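Local coordinates for TRAP dicarboxylate transporter, DctP subunit (Ochrobactrum anthropi, PDB 4P47), which probably serves as the periplasmic solute-binding subunit of a TRAP transporter, capturing a solute, perhaps a dicarboxylate, for delivery to its membrane partners, at residues E26-N38 / F248-I260. Residues are numbered along the deposited sequence; the frame is centred on the assembly and turned at random.
Sequences EIRSQTIKFAAAN and FWDRLNDEEKAVI
Arg28 lays the NE edge of its guanidinium side-on against the carboxylate of Glu256, the two planes only 25° apart. Arg28 NE reaches Glu256 OE2 at 3.0 Å and Arg28 NH1 reaches Glu256 OE1 at 2.8 Å, both nearly straight and on the syn sides, a two-pronged salt bridge that suits two flat, oppositely charged groups. The bend in the arginine chain at chi3 (-72°) aims NE at the same oxygen, OE2, to which Arg28 N donates on its anti side. A third donor, Gln30 NE2, comes to Glu256 OE2 from above the carboxylate plane at 3.1 Å, its amide almost perpendicular to that plane. OE1 in turn accepts from Asn253 N, so five N-H groups hold this buried carboxylate, which probably favours its charged form. An alanine in place of Glu256 would probably leave the Arg28 charge without its mate and the guanidinium freer to swing. Arg28 NH1 also bonds to Arg251 O, on a lone pair. Asn253, short enough to cap a helix, accepts from Glu256 N through OD1, while its ND2 donates to Glu26 O at 2.7 Å. Apolar side chains pack beside the polar cluster: Ile27 CD1 meets Val259 CG2 at 3.7 Å, and Ile32 rests CG1 against the CE2 and CZ end of the Phe248 ring and CD1 against Ile260. The reciprocal Asn253–Glu256 bonds form a capping box at the start of helix 254-288, and the same two side chains also bind Glu26, Arg28 and Gln30, tying that end of the helix to the N-terminal segment and strand 30-35 of the solute-binding protein fold.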
loop_
_atom_site.group_PDB
_atom_site.type_symbol
_atom_site.label_atom_id
_atom_site.label_comp_id
_atom_site.label_asym_id
_atom_site.label_seq_id
_atom_site.Cartn_x
_atom_site.Cartn_y
_atom_site.Cartn_z
ATOM N N GLU A 26 -0.247 -18.411 -31.236
ATOM C CA GLU A 26 -1.398 -17.517 -31.230
ATOM C C GLU A 26 -2.040 -17.473 -29.850
ATOM O O GLU A 26 -1.866 -18.390 -29.043
ATOM C CB GLU A 26 -2.439 -17.983 -32.247
ATOM C CG GLU A 26 -2.962 -19.387 -31.977
ATOM C CD GLU A 26 -4.301 -19.645 -32.637
ATOM O OE1 GLU A 26 -4.408 -19.444 -33.871
ATOM O OE2 GLU A 26 -5.246 -20.036 -31.916
ATOM N N ILE A 27 -2.794 -16.409 -29.593
ATOM C CA ILE A 27 -3.517 -16.251 -28.338
ATOM C C ILE A 27 -4.652 -17.271 -28.256
ATOM O O ILE A 27 -5.636 -17.195 -28.987
ATOM C CB ILE A 27 -4.047 -14.803 -28.187
ATOM C CG1 ILE A 27 -2.865 -13.828 -28.156
ATOM C CG2 ILE A 27 -4.894 -14.646 -26.918
ATOM C CD1 ILE A 27 -3.267 -12.365 -28.086
ATOM N N ARG A 28 -4.485 -18.245 -27.367
ATOM C CA ARG A 28 -5.442 -19.330 -27.218
ATOM C C ARG A 28 -6.484 -18.958 -26.175
ATOM O O ARG A 28 -6.307 -17.988 -25.421
ATOM C CB ARG A 28 -4.711 -20.608 -26.799
ATOM C CG ARG A 28 -3.581 -20.980 -27.726
ATOM C CD ARG A 28 -2.587 -21.878 -27.043
ATOM N NE ARG A 28 -1.808 -21.138 -26.058
ATOM C CZ ARG A 28 -0.779 -21.646 -25.395
ATOM N NH1 ARG A 28 -0.130 -20.899 -24.516
ATOM N NH2 ARG A 28 -0.399 -22.899 -25.607
ATOM N N SER A 29 -7.579 -19.704 -26.140
ATOM C CA SER A 29 -8.549 -19.526 -25.079
ATOM C C SER A 29 -7.814 -19.662 -23.744
ATOM O O SER A 29 -7.063 -20.611 -23.538
ATOM C CB SER A 29 -9.658 -20.568 -25.195
ATOM O OG SER A 29 -10.597 -20.435 -24.145
ATOM N N GLN A 30 -8.000 -18.690 -22.858
ATOM C CA GLN A 30 -7.468 -18.766 -21.490
ATOM C C GLN A 30 -8.500 -18.216 -20.518
ATOM O O GLN A 30 -9.309 -17.347 -20.860
ATOM C CB GLN A 30 -6.175 -17.968 -21.346
ATOM C CG GLN A 30 -5.051 -18.366 -22.307
ATOM C CD GLN A 30 -4.395 -19.711 -21.985
ATOM O OE1 GLN A 30 -4.628 -20.312 -20.934
ATOM N NE2 GLN A 30 -3.559 -20.177 -22.897
ATOM N N THR A 31 -8.480 -18.722 -19.298
ATOM C CA THR A 31 -9.330 -18.166 -18.263
ATOM C C THR A 31 -8.451 -17.787 -17.097
ATOM O O THR A 31 -7.625 -18.571 -16.640
ATOM C CB THR A 31 -10.420 -19.151 -17.803
ATOM O OG1 THR A 31 -11.258 -19.481 -18.914
ATOM C CG2 THR A 31 -11.283 -18.530 -16.709
ATOM N N ILE A 32 -8.630 -16.561 -16.637
ATOM C CA ILE A 32 -7.860 -16.043 -15.541
ATOM C C ILE A 32 -8.783 -15.640 -14.406
ATOM O O ILE A 32 -9.620 -14.754 -14.580
ATOM C CB ILE A 32 -7.079 -14.803 -15.975
ATOM C CG1 ILE A 32 -6.035 -15.165 -17.026
ATOM C CG2 ILE A 32 -6.430 -14.149 -14.758
ATOM C CD1 ILE A 32 -5.249 -13.953 -17.566
ATOM N N LYS A 33 -8.643 -16.291 -13.256
ATOM C CA LYS A 33 -9.347 -15.884 -12.046
ATOM C C LYS A 33 -8.479 -14.860 -11.320
ATOM O O LYS A 33 -7.314 -15.124 -11.055
ATOM C CB LYS A 33 -9.619 -17.098 -11.155
ATOM C CG LYS A 33 -10.450 -18.177 -11.833
ATOM C CD LYS A 33 -10.702 -19.395 -10.933
ATOM C CE LYS A 33 -11.525 -20.473 -11.642
ATOM N NZ LYS A 33 -11.883 -21.619 -10.752
ATOM N N PHE A 34 -9.052 -13.701 -11.006
ATOM C CA PHE A 34 -8.315 -12.573 -10.433
ATOM C C PHE A 34 -9.008 -12.188 -9.134
ATOM O O PHE A 34 -10.110 -11.623 -9.150
ATOM C CB PHE A 34 -8.340 -11.429 -11.462
ATOM C CG PHE A 34 -7.470 -10.229 -11.154
ATOM C CD1 PHE A 34 -6.698 -10.135 -10.023
ATOM C CD2 PHE A 34 -7.427 -9.205 -12.060
ATOM C CE1 PHE A 34 -5.902 -8.982 -9.781
ATOM C CE2 PHE A 34 -6.654 -8.085 -11.847
ATOM C CZ PHE A 34 -5.881 -7.973 -10.703
ATOM N N ALA A 35 -8.363 -12.520 -8.022
ATOM C CA ALA A 35 -8.952 -12.357 -6.698
ATOM C C ALA A 35 -8.400 -11.125 -5.981
ATOM O O ALA A 35 -7.245 -10.750 -6.158
ATOM C CB ALA A 35 -8.655 -13.574 -5.876
ATOM N N ALA A 36 -9.220 -10.480 -5.156
ATOM C CA ALA A 36 -8.742 -9.424 -4.274
ATOM C C ALA A 36 -9.670 -9.273 -3.094
ATOM O O ALA A 36 -10.765 -9.823 -3.077
ATOM C CB ALA A 36 -8.636 -8.100 -5.020
ATOM N N ALA A 37 -9.226 -8.465 -2.135
ATOM C CA ALA A 37 -9.959 -8.250 -0.884
ATOM C C ALA A 37 -11.126 -7.285 -0.968
ATOM O O ALA A 37 -12.128 -7.497 -0.296
ATOM C CB ALA A 37 -9.000 -7.761 0.160
ATOM N N ASN A 38 -11.016 -6.213 -1.752
ATOM C CA ASN A 38 -12.017 -5.149 -1.700
ATOM C C ASN A 38 -13.173 -5.378 -2.663
ATOM O O ASN A 38 -13.149 -6.310 -3.451
ATOM C CB ASN A 38 -11.329 -3.809 -1.943
ATOM C CG ASN A 38 -10.331 -3.486 -0.866
ATOM O OD1 ASN A 38 -9.107 -3.442 -1.099
ATOM N ND2 ASN A 38 -10.837 -3.299 0.345
ATOM N N PHE A 248 0.901 -20.979 -14.025
ATOM C CA PHE A 248 0.065 -20.527 -15.141
ATOM C C PHE A 248 0.829 -19.756 -16.237
ATOM O O PHE A 248 0.685 -20.030 -17.429
ATOM C CB PHE A 248 -1.080 -19.654 -14.592
ATOM C CG PHE A 248 -2.033 -19.151 -15.642
ATOM C CD1 PHE A 248 -2.954 -20.012 -16.216
ATOM C CD2 PHE A 248 -2.050 -17.816 -16.021
ATOM C CE1 PHE A 248 -3.857 -19.560 -17.166
ATOM C CE2 PHE A 248 -2.947 -17.368 -16.988
ATOM C CZ PHE A 248 -3.841 -18.246 -17.560
ATOM N N TRP A 249 1.640 -18.791 -15.819
ATOM C CA TRP A 249 2.479 -17.995 -16.712
ATOM C C TRP A 249 3.345 -18.862 -17.612
ATOM O O TRP A 249 3.451 -18.584 -18.791
ATOM C CB TRP A 249 3.375 -17.107 -15.850
ATOM C CG TRP A 249 4.163 -16.054 -16.538
ATOM C CD1 TRP A 249 5.522 -16.041 -16.722
ATOM C CD2 TRP A 249 3.669 -14.837 -17.101
ATOM N NE1 TRP A 249 5.892 -14.885 -17.357
ATOM C CE2 TRP A 249 4.776 -14.127 -17.597
ATOM C CE3 TRP A 249 2.398 -14.261 -17.210
ATOM C CZ2 TRP A 249 4.657 -12.893 -18.208
ATOM C CZ3 TRP A 249 2.292 -13.025 -17.821
ATOM C CH2 TRP A 249 3.410 -12.357 -18.300
ATOM N N ASP A 250 3.930 -19.920 -17.053
ATOM C CA ASP A 250 4.845 -20.777 -17.812
ATOM C C ASP A 250 4.148 -21.506 -18.942
ATOM O O ASP A 250 4.798 -21.936 -19.894
ATOM C CB ASP A 250 5.558 -21.762 -16.884
ATOM C CG ASP A 250 6.677 -21.112 -16.094
ATOM O OD1 ASP A 250 7.138 -20.022 -16.488
ATOM O OD2 ASP A 250 7.118 -21.712 -15.102
ATOM N N ARG A 251 2.829 -21.625 -18.858
ATOM C CA ARG A 251 2.056 -22.272 -19.915
ATOM C C ARG A 251 1.640 -21.305 -21.014
ATOM O O ARG A 251 1.092 -21.718 -22.022
ATOM C CB ARG A 251 0.801 -22.923 -19.350
ATOM C CG ARG A 251 1.035 -24.140 -18.503
ATOM C CD ARG A 251 -0.257 -24.503 -17.782
ATOM N NE ARG A 251 -0.342 -25.920 -17.438
ATOM C CZ ARG A 251 0.429 -26.527 -16.540
ATOM N NH1 ARG A 251 1.370 -25.849 -15.893
ATOM N NH2 ARG A 251 0.265 -27.819 -16.297
ATOM N N LEU A 252 1.862 -20.015 -20.821
ATOM C CA LEU A 252 1.443 -19.035 -21.812
ATOM C C LEU A 252 2.497 -18.776 -22.873
ATOM O O LEU A 252 3.686 -18.970 -22.622
ATOM C CB LEU A 252 1.116 -17.707 -21.117
ATOM C CG LEU A 252 -0.002 -17.713 -20.066
ATOM C CD1 LEU A 252 -0.119 -16.300 -19.474
ATOM C CD2 LEU A 252 -1.340 -18.188 -20.634
ATOM N N ASN A 253 2.058 -18.320 -24.042
ATOM C CA ASN A 253 2.985 -17.881 -25.078
ATOM C C ASN A 253 3.265 -16.376 -24.992
ATOM O O ASN A 253 2.668 -15.668 -24.184
ATOM C CB ASN A 253 2.514 -18.311 -26.480
ATOM C CG ASN A 253 1.189 -17.674 -26.902
ATOM O OD1 ASN A 253 0.950 -16.479 -26.692
ATOM N ND2 ASN A 253 0.318 -18.482 -27.523
ATOM N N ASP A 254 4.192 -15.879 -25.797
ATOM C CA ASP A 254 4.619 -14.496 -25.671
ATOM C C ASP A 254 3.514 -13.500 -26.000
ATOM O O ASP A 254 3.466 -12.418 -25.417
ATOM C CB ASP A 254 5.840 -14.240 -26.548
ATOM C CG ASP A 254 7.086 -14.872 -25.983
ATOM O OD1 ASP A 254 7.084 -15.228 -24.783
ATOM O OD2 ASP A 254 8.081 -15.007 -26.731
ATOM N N GLU A 255 2.642 -13.846 -26.940
ATOM C CA GLU A 255 1.563 -12.946 -27.301
ATOM C C GLU A 255 0.566 -12.821 -26.154
ATOM O O GLU A 255 0.079 -11.734 -25.899
ATOM C CB GLU A 255 0.879 -13.400 -28.591
ATOM C CG GLU A 255 1.829 -13.480 -29.774
ATOM C CD GLU A 255 2.215 -14.913 -30.117
ATOM O OE1 GLU A 255 1.558 -15.502 -31.006
ATOM O OE2 GLU A 255 3.169 -15.449 -29.502
ATOM N N GLU A 256 0.279 -13.928 -25.474
ATOM C CA GLU A 256 -0.634 -13.915 -24.331
ATOM C C GLU A 256 -0.002 -13.103 -23.184
ATOM O O GLU A 256 -0.649 -12.262 -22.564
ATOM C CB GLU A 256 -0.948 -15.351 -23.885
ATOM C CG GLU A 256 -1.761 -16.159 -24.917
ATOM C CD GLU A 256 -1.691 -17.673 -24.730
ATOM O OE1 GLU A 256 -0.731 -18.211 -24.149
ATOM O OE2 GLU A 256 -2.625 -18.368 -25.198
ATOM N N LYS A 257 1.274 -13.334 -22.916
ATOM C CA LYS A 257 1.973 -12.595 -21.880
ATOM C C LYS A 257 1.970 -11.097 -22.162
ATOM O O LYS A 257 1.770 -10.291 -21.247
ATOM C CB LYS A 257 3.410 -13.089 -21.746
ATOM C CG LYS A 257 3.534 -14.475 -21.162
ATOM C CD LYS A 257 4.971 -14.992 -21.234
ATOM C CE LYS A 257 5.103 -16.307 -20.483
ATOM N NZ LYS A 257 6.526 -16.802 -20.609
ATOM N N ALA A 258 2.204 -10.710 -23.418
ATOM C CA ALA A 258 2.244 -9.296 -23.763
ATOM C C ALA A 258 0.887 -8.604 -23.516
ATOM O O ALA A 258 0.844 -7.467 -23.061
ATOM C CB ALA A 258 2.682 -9.099 -25.197
ATOM N N VAL A 259 -0.215 -9.274 -23.849
ATOM C CA VAL A 259 -1.555 -8.740 -23.571
ATOM C C VAL A 259 -1.706 -8.441 -22.090
ATOM O O VAL A 259 -2.167 -7.365 -21.691
ATOM C CB VAL A 259 -2.655 -9.742 -23.995
ATOM C CG1 VAL A 259 -3.983 -9.368 -23.356
ATOM C CG2 VAL A 259 -2.767 -9.810 -25.522
ATOM N N ILE A 260 -1.306 -9.401 -21.275
ATOM C CA ILE A 260 -1.473 -9.295 -19.833
ATOM C C ILE A 260 -0.614 -8.182 -19.268
ATOM O O ILE A 260 -1.080 -7.400 -18.448
ATOM C CB ILE A 260 -1.188 -10.655 -19.146
ATOM C CG1 ILE A 260 -2.279 -11.660 -19.538
ATOM C CG2 ILE A 260 -1.105 -10.496 -17.635
ATOM C CD1 ILE A 260 -1.885 -13.063 -19.262
HETATM O O HOH W 1 0.881 -24.239 -22.916
HETATM O O HOH W 2 -2.050 -22.583 -22.143
#